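Local coordinates for CYCLIN domain-containing protein (Chaetomium thermophilum, PDB 6Z3U), which is a cyclin H-like subunit of the CDK-activating kinase complex and probably regulates its cyclin-dependent serine/threonine kinase, at residues 214-219 with 332-337; 226-231 with 326-331. All coordinates share one frame; numbering follows the deposited sequence.

Contact 1: residues 214-219 with 332-337; sequences EQRARE and ELPERR
Two salt bridges, Arg-216 to Glu-335 and Glu-219 to Arg-337, fasten the loop between helices 313-330 and 343-358 to the surface of helix 207-221 in the C-terminal cyclin domain. In the first, Arg-216 NH1 lies 2.6 Å from Glu-335 OE2, but the N-H points only roughly at the oxygen (130°), so the hydrogen bond within this ion pair is weak. Glu-335 OE1, 3.0 Å from the same Arg-216 NH1, lies at the guanidinium edge, in its plane; with the two planes 42° apart, the groups are not coplanar. Arg-216 leaves the helix with CG trans to its backbone N and then bends at chi2, which carries its end out to the carboxylate.

The second bridge runs from Glu-219 OE1 to Arg-337 NH1 at 3.0 Å, the carboxylate and guanidinium planes almost perpendicular (83°). The other oxygen of Glu-219, OE2, forms a salt bridge with Arg-222, so the carboxylate is shared between two arginines.

Pro-334 fits between the two bridges. Pro-334 CG lies over one face of the Arg-216 guanidinium and 3.5 Å from Glu-219 O. On the side of helix 207-221 turned from the loop, Ala-217 rests on Leu-192 of helix 189-200, whereas Pro-334 also packs on Ser-224 of helix 224-227, placing the loop beside the next helix in the chain.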
loop_
_atom_site.group_PDB
_atom_site.type_symbol
_atom_site.label_atom_id
_atom_site.label_comp_id
_atom_site.label_asym_id
_atom_site.label_seq_id
_atom_site.Cartn_x
_atom_site.Cartn_y
_atom_site.Cartn_z
ATOM N N GLU A 214 12.927 -15.305 18.744
ATOM C CA GLU A 214 12.355 -14.141 18.074
ATOM C C GLU A 214 13.361 -13.001 17.990
ATOM O O GLU A 214 13.487 -12.349 16.946
ATOM C CB GLU A 214 11.094 -13.678 18.803
ATOM C CG GLU A 214 10.423 -12.468 18.163
ATOM C CD GLU A 214 9.118 -12.091 18.839
ATOM O OE1 GLU A 214 8.587 -10.998 18.545
ATOM O OE2 GLU A 214 8.622 -12.884 19.666
ATOM N N GLN A 215 14.078 -12.736 19.085
ATOM C CA GLN A 215 15.055 -11.655 19.081
ATOM C C GLN A 215 16.077 -11.849 17.969
ATOM O O GLN A 215 16.353 -10.925 17.196
ATOM C CB GLN A 215 15.753 -11.578 20.439
ATOM C CG GLN A 215 14.858 -11.127 21.581
ATOM C CD GLN A 215 15.616 -10.985 22.887
ATOM O OE1 GLN A 215 15.723 -11.936 23.663
ATOM N NE2 GLN A 215 16.149 -9.795 23.136
ATOM N N ARG A 216 16.644 -13.051 17.868
ATOM C CA ARG A 216 17.668 -13.291 16.857
ATOM C C ARG A 216 17.066 -13.271 15.460
ATOM O O ARG A 216 17.589 -12.608 14.556
ATOM C CB ARG A 216 18.380 -14.617 17.119
ATOM C CG ARG A 216 19.480 -14.931 16.105
ATOM C CD ARG A 216 20.497 -13.800 16.041
ATOM N NE ARG A 216 21.588 -14.068 15.111
ATOM C CZ ARG A 216 22.489 -13.162 14.748
ATOM N NH1 ARG A 216 23.452 -13.486 13.896
ATOM N NH2 ARG A 216 22.425 -11.928 15.231
ATOM N N ALA A 217 15.964 -13.999 15.262
ATOM C CA ALA A 217 15.334 -14.045 13.948
ATOM C C ALA A 217 15.014 -12.650 13.429
ATOM O O ALA A 217 15.059 -12.414 12.217
ATOM C CB ALA A 217 14.060 -14.889 14.005
ATOM N N ARG A 218 14.691 -11.715 14.326
ATOM C CA ARG A 218 14.406 -10.353 13.887
ATOM C C ARG A 218 15.661 -9.666 13.358
ATOM O O ARG A 218 15.616 -9.001 12.316
ATOM C CB ARG A 218 13.796 -9.552 15.037
ATOM C CG ARG A 218 13.222 -8.219 14.597
ATOM C CD ARG A 218 12.295 -7.617 15.641
ATOM N NE ARG A 218 12.953 -7.470 16.936
ATOM C CZ ARG A 218 12.467 -7.904 18.097
ATOM N NH1 ARG A 218 11.287 -8.510 18.163
ATOM N NH2 ARG A 218 13.167 -7.713 19.206
ATOM N N GLU A 219 16.789 -9.814 14.058
ATOM C CA GLU A 219 18.039 -9.241 13.569
ATOM C C GLU A 219 18.447 -9.860 12.236
ATOM O O GLU A 219 18.987 -9.170 11.364
ATOM C CB GLU A 219 19.150 -9.427 14.603
ATOM C CG GLU A 219 19.134 -8.417 15.747
ATOM C CD GLU A 219 19.221 -6.972 15.269
ATOM O OE1 GLU A 219 19.597 -6.748 14.096
ATOM O OE2 GLU A 219 18.911 -6.062 16.067
ATOM N N GLU A 332 25.129 -14.171 4.441
ATOM C CA GLU A 332 25.202 -12.754 4.781
ATOM C C GLU A 332 24.442 -12.508 6.087
ATOM O O GLU A 332 23.443 -11.797 6.146
ATOM C CB GLU A 332 24.657 -11.897 3.639
ATOM C CG GLU A 332 25.445 -10.618 3.386
ATOM C CD GLU A 332 26.878 -10.881 2.948
ATOM O OE1 GLU A 332 27.084 -11.701 2.029
ATOM O OE2 GLU A 332 27.801 -10.260 3.521
ATOM N N LEU A 333 24.942 -13.101 7.168
ATOM C CA LEU A 333 24.306 -12.987 8.467
ATOM C C LEU A 333 24.548 -11.594 9.044
ATOM O O LEU A 333 25.380 -10.836 8.544
ATOM C CB LEU A 333 24.832 -14.075 9.401
ATOM C CG LEU A 333 24.445 -15.507 9.019
ATOM C CD1 LEU A 333 25.151 -16.520 9.911
ATOM C CD2 LEU A 333 22.938 -15.696 9.083
ATOM N N PRO A 334 23.816 -11.225 10.098
ATOM C CA PRO A 334 23.985 -9.880 10.674
ATOM C C PRO A 334 25.412 -9.541 11.069
ATOM O O PRO A 334 25.764 -8.355 11.108
ATOM C CB PRO A 334 23.060 -9.910 11.900
ATOM C CG PRO A 334 22.020 -10.921 11.566
ATOM C CD PRO A 334 22.704 -11.964 10.725
ATOM N N GLU A 335 26.244 -10.538 11.376
ATOM C CA GLU A 335 27.624 -10.245 11.749
ATOM C C GLU A 335 28.380 -9.573 10.611
ATOM O O GLU A 335 29.352 -8.850 10.853
ATOM C CB GLU A 335 28.349 -11.527 12.167
ATOM C CG GLU A 335 27.896 -12.109 13.498
ATOM C CD GLU A 335 26.471 -12.616 13.460
ATOM O OE1 GLU A 335 26.104 -13.283 12.470
ATOM O OE2 GLU A 335 25.713 -12.340 14.415
ATOM N N ARG A 336 27.948 -9.794 9.370
ATOM C CA ARG A 336 28.596 -9.201 8.208
ATOM C C ARG A 336 28.374 -7.698 8.104
ATOM O O ARG A 336 28.915 -7.080 7.180
ATOM C CB ARG A 336 28.103 -9.890 6.935
ATOM C CG ARG A 336 28.485 -11.364 6.850
ATOM C CD ARG A 336 29.838 -11.555 6.176
ATOM N NE ARG A 336 29.764 -11.320 4.737
ATOM C CZ ARG A 336 30.794 -11.413 3.902
ATOM N NH1 ARG A 336 30.617 -11.177 2.609
ATOM N NH2 ARG A 336 32.000 -11.737 4.356
ATOM N N ARG A 337 27.599 -7.099 9.014
ATOM C CA ARG A 337 27.422 -5.650 8.999
ATOM C C ARG A 337 28.763 -4.932 9.038
ATOM O O ARG A 337 28.946 -3.897 8.388
ATOM C CB ARG A 337 26.564 -5.211 10.185
ATOM C CG ARG A 337 25.072 -5.392 9.994
ATOM C CD ARG A 337 24.306 -4.845 11.190
ATOM N NE ARG A 337 23.131 -5.652 11.517
ATOM C CZ ARG A 337 21.894 -5.410 11.088
ATOM N NH1 ARG A 337 20.904 -6.213 11.455
ATOM N NH2 ARG A 337 21.638 -4.373 10.297
#

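Contact 2: residues 226-231 with 326-331; sequences LITDAY and RDMLSK
Within the C-terminal cyclin domain, Met-328 and Leu-329 near the end of helix 313-330 meet Thr-228, Asp-229 and Ala-230, where the chain passes from helix 224-227 to helix 230-233. Met-328 buries the most surface: extended through chi1 (-179°) and chi2, it turns at chi3, bringing CE to Asp-229. Met-328 CG is 3.4 Å from Thr-228 OG1. Met-328 SD lies 4.0 Å from Ala-230 N, and Met-328 CE 3.8 Å from Asp-229 CB, so one side chain touches three successive residues. None of these approaches is a hydrogen bond; the contact is van der Waals.

Thr-228 is the first residue to leave helical geometry after helix 224-227, and a short connection in this all-helical cyclin fold leads into the weakly bonded helix starting at about Ala-230, met by the last turn of helix 313-330. Beside the methionine, Leu-329 CD1 meets Ala-230 CB at 3.7 Å, an apolar pair continued by helix 236-247, where Ile-239 touches Ala-230 and Leu-246 touches Leu-329. Met-328 packs on Phe-234 as well. Asp-229 offers Met-328 its CB, whereas its carboxylate makes a salt bridge with Arg-32, tying this turn to helix 25-48 in the N-terminal part of the chain.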
loop_
_atom_site.group_PDB
_atom_site.type_symbol
_atom_site.label_atom_id
_atom_site.label_comp_id
_atom_site.label_asym_id
_atom_site.label_seq_id
_atom_site.Cartn_x
_atom_site.Cartn_y
_atom_site.Cartn_z
ATOM N N LEU A 226 17.741 -8.677 3.044
ATOM C CA LEU A 226 17.788 -7.400 2.347
ATOM C C LEU A 226 19.076 -7.224 1.557
ATOM O O LEU A 226 19.087 -6.506 0.550
ATOM C CB LEU A 226 17.647 -6.254 3.350
ATOM C CG LEU A 226 16.425 -6.327 4.265
ATOM C CD1 LEU A 226 16.428 -5.163 5.244
ATOM C CD2 LEU A 226 15.136 -6.353 3.463
ATOM N N ILE A 227 20.160 -7.868 1.994
ATOM C CA ILE A 227 21.435 -7.781 1.293
ATOM C C ILE A 227 21.592 -8.881 0.248
ATOM O O ILE A 227 22.421 -8.745 -0.663
ATOM C CB ILE A 227 22.600 -7.841 2.296
ATOM C CG1 ILE A 227 22.484 -6.707 3.320
ATOM C CG2 ILE A 227 23.936 -7.748 1.583
ATOM C CD1 ILE A 227 22.460 -5.310 2.713
ATOM N N THR A 228 20.822 -9.959 0.352
ATOM C CA THR A 228 20.846 -11.063 -0.592
ATOM C C THR A 228 19.582 -11.020 -1.449
ATOM O O THR A 228 18.713 -10.161 -1.275
ATOM C CB THR A 228 20.973 -12.397 0.147
ATOM O OG1 THR A 228 21.370 -13.421 -0.773
ATOM C CG2 THR A 228 19.647 -12.782 0.792
ATOM N N ASP A 229 19.480 -11.968 -2.385
ATOM C CA ASP A 229 18.342 -12.051 -3.294
ATOM C C ASP A 229 17.175 -12.846 -2.714
ATOM O O ASP A 229 16.424 -13.477 -3.471
ATOM C CB ASP A 229 18.783 -12.662 -4.626
ATOM C CG ASP A 229 19.805 -11.807 -5.346
ATOM O OD1 ASP A 229 19.890 -10.597 -5.045
ATOM O OD2 ASP A 229 20.520 -12.345 -6.216
ATOM N N ALA A 230 16.994 -12.826 -1.393
ATOM C CA ALA A 230 15.953 -13.643 -0.776
ATOM C C ALA A 230 14.566 -13.264 -1.285
ATOM O O ALA A 230 13.754 -14.141 -1.604
ATOM C CB ALA A 230 16.019 -13.510 0.746
ATOM N N TYR A 231 14.274 -11.964 -1.372
ATOM C CA TYR A 231 12.931 -11.535 -1.750
ATOM C C TYR A 231 12.545 -12.024 -3.139
ATOM O O TYR A 231 11.363 -12.284 -3.397
ATOM C CB TYR A 231 12.830 -10.009 -1.690
ATOM C CG TYR A 231 12.585 -9.448 -0.307
ATOM C CD1 TYR A 231 13.280 -9.929 0.794
ATOM C CD2 TYR A 231 11.668 -8.425 -0.108
ATOM C CE1 TYR A 231 13.059 -9.415 2.056
ATOM C CE2 TYR A 231 11.443 -7.903 1.151
ATOM C CZ TYR A 231 12.143 -8.400 2.229
ATOM O OH TYR A 231 11.922 -7.886 3.483
ATOM N N ARG A 326 17.271 -21.002 3.726
ATOM C CA ARG A 326 18.135 -20.990 4.900
ATOM C C ARG A 326 19.601 -20.885 4.499
ATOM O O ARG A 326 20.389 -20.205 5.167
ATOM C CB ARG A 326 17.894 -22.250 5.731
ATOM C CG ARG A 326 18.348 -22.146 7.174
ATOM C CD ARG A 326 18.168 -23.474 7.898
ATOM N NE ARG A 326 18.495 -23.391 9.320
ATOM C CZ ARG A 326 19.714 -23.562 9.828
ATOM N NH1 ARG A 326 20.746 -23.822 9.033
ATOM N NH2 ARG A 326 19.902 -23.469 11.137
ATOM N N ASP A 327 19.984 -21.550 3.406
ATOM C CA ASP A 327 21.372 -21.510 2.959
ATOM C C ASP A 327 21.711 -20.171 2.314
ATOM O O ASP A 327 22.822 -19.655 2.488
ATOM C CB ASP A 327 21.636 -22.660 1.987
ATOM C CG ASP A 327 21.538 -24.023 2.653
ATOM O OD1 ASP A 327 21.918 -24.139 3.837
ATOM O OD2 ASP A 327 21.074 -24.977 1.994
ATOM N N MET A 328 20.770 -19.593 1.564
ATOM C CA MET A 328 21.015 -18.289 0.954
ATOM C C MET A 328 21.229 -17.216 2.015
ATOM O O MET A 328 22.111 -16.361 1.875
ATOM C CB MET A 328 19.852 -17.912 0.036
ATOM C CG MET A 328 20.036 -16.573 -0.662
ATOM S SD MET A 328 18.870 -16.298 -2.013
ATOM C CE MET A 328 20.003 -15.986 -3.366
ATOM N N LEU A 329 20.430 -17.246 3.085
ATOM C CA LEU A 329 20.551 -16.237 4.132
ATOM C C LEU A 329 21.854 -16.383 4.908
ATOM O O LEU A 329 22.462 -15.383 5.307
ATOM C CB LEU A 329 19.358 -16.330 5.084
ATOM C CG LEU A 329 18.170 -15.415 4.792
ATOM C CD1 LEU A 329 17.682 -15.581 3.361
ATOM C CD2 LEU A 329 17.046 -15.684 5.781
ATOM N N SER A 330 22.297 -17.621 5.139
ATOM C CA SER A 330 23.468 -17.847 5.976
ATOM C C SER A 330 24.720 -17.161 5.440
ATOM O O SER A 330 25.636 -16.875 6.219
ATOM C CB SER A 330 23.724 -19.348 6.111
ATOM O OG SER A 330 24.168 -19.898 4.882
ATOM N N LYS A 331 24.784 -16.892 4.135
ATOM C CA LYS A 331 25.979 -16.300 3.543
ATOM C C LYS A 331 26.141 -14.820 3.862
ATOM O O LYS A 331 27.204 -14.259 3.574
ATOM C CB LYS A 331 25.951 -16.498 2.026
ATOM C CG LYS A 331 26.148 -17.942 1.588
ATOM C CD LYS A 331 25.924 -18.120 0.093
ATOM C CE LYS A 331 24.471 -17.865 -0.274
ATOM N NZ LYS A 331 24.147 -18.256 -1.672
#

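How the contacts relate
From the N terminus, the chain first supplies helix 207-221 to contact 1, then helix 224-227 and the turn into helix 230-233 to contact 2. After helices 236-247 and 249-261 and an unmodelled stretch, helix 313-330 returns to close contact 2 across the 94 residues between its segments. The loop that follows at once closes contact 1, across 112 residues, so contact 2 is the inner closure and contact 1 the outer. Their centres lie 11 Å apart, and they touch directly: Glu-332 CG is 3.7 Å from Ile-227 CG2. Helix 313-330 and its following loop are tied to helix 207-221 and to the connection between helices 224-227 and 230-233, in the C-terminal cyclin domain.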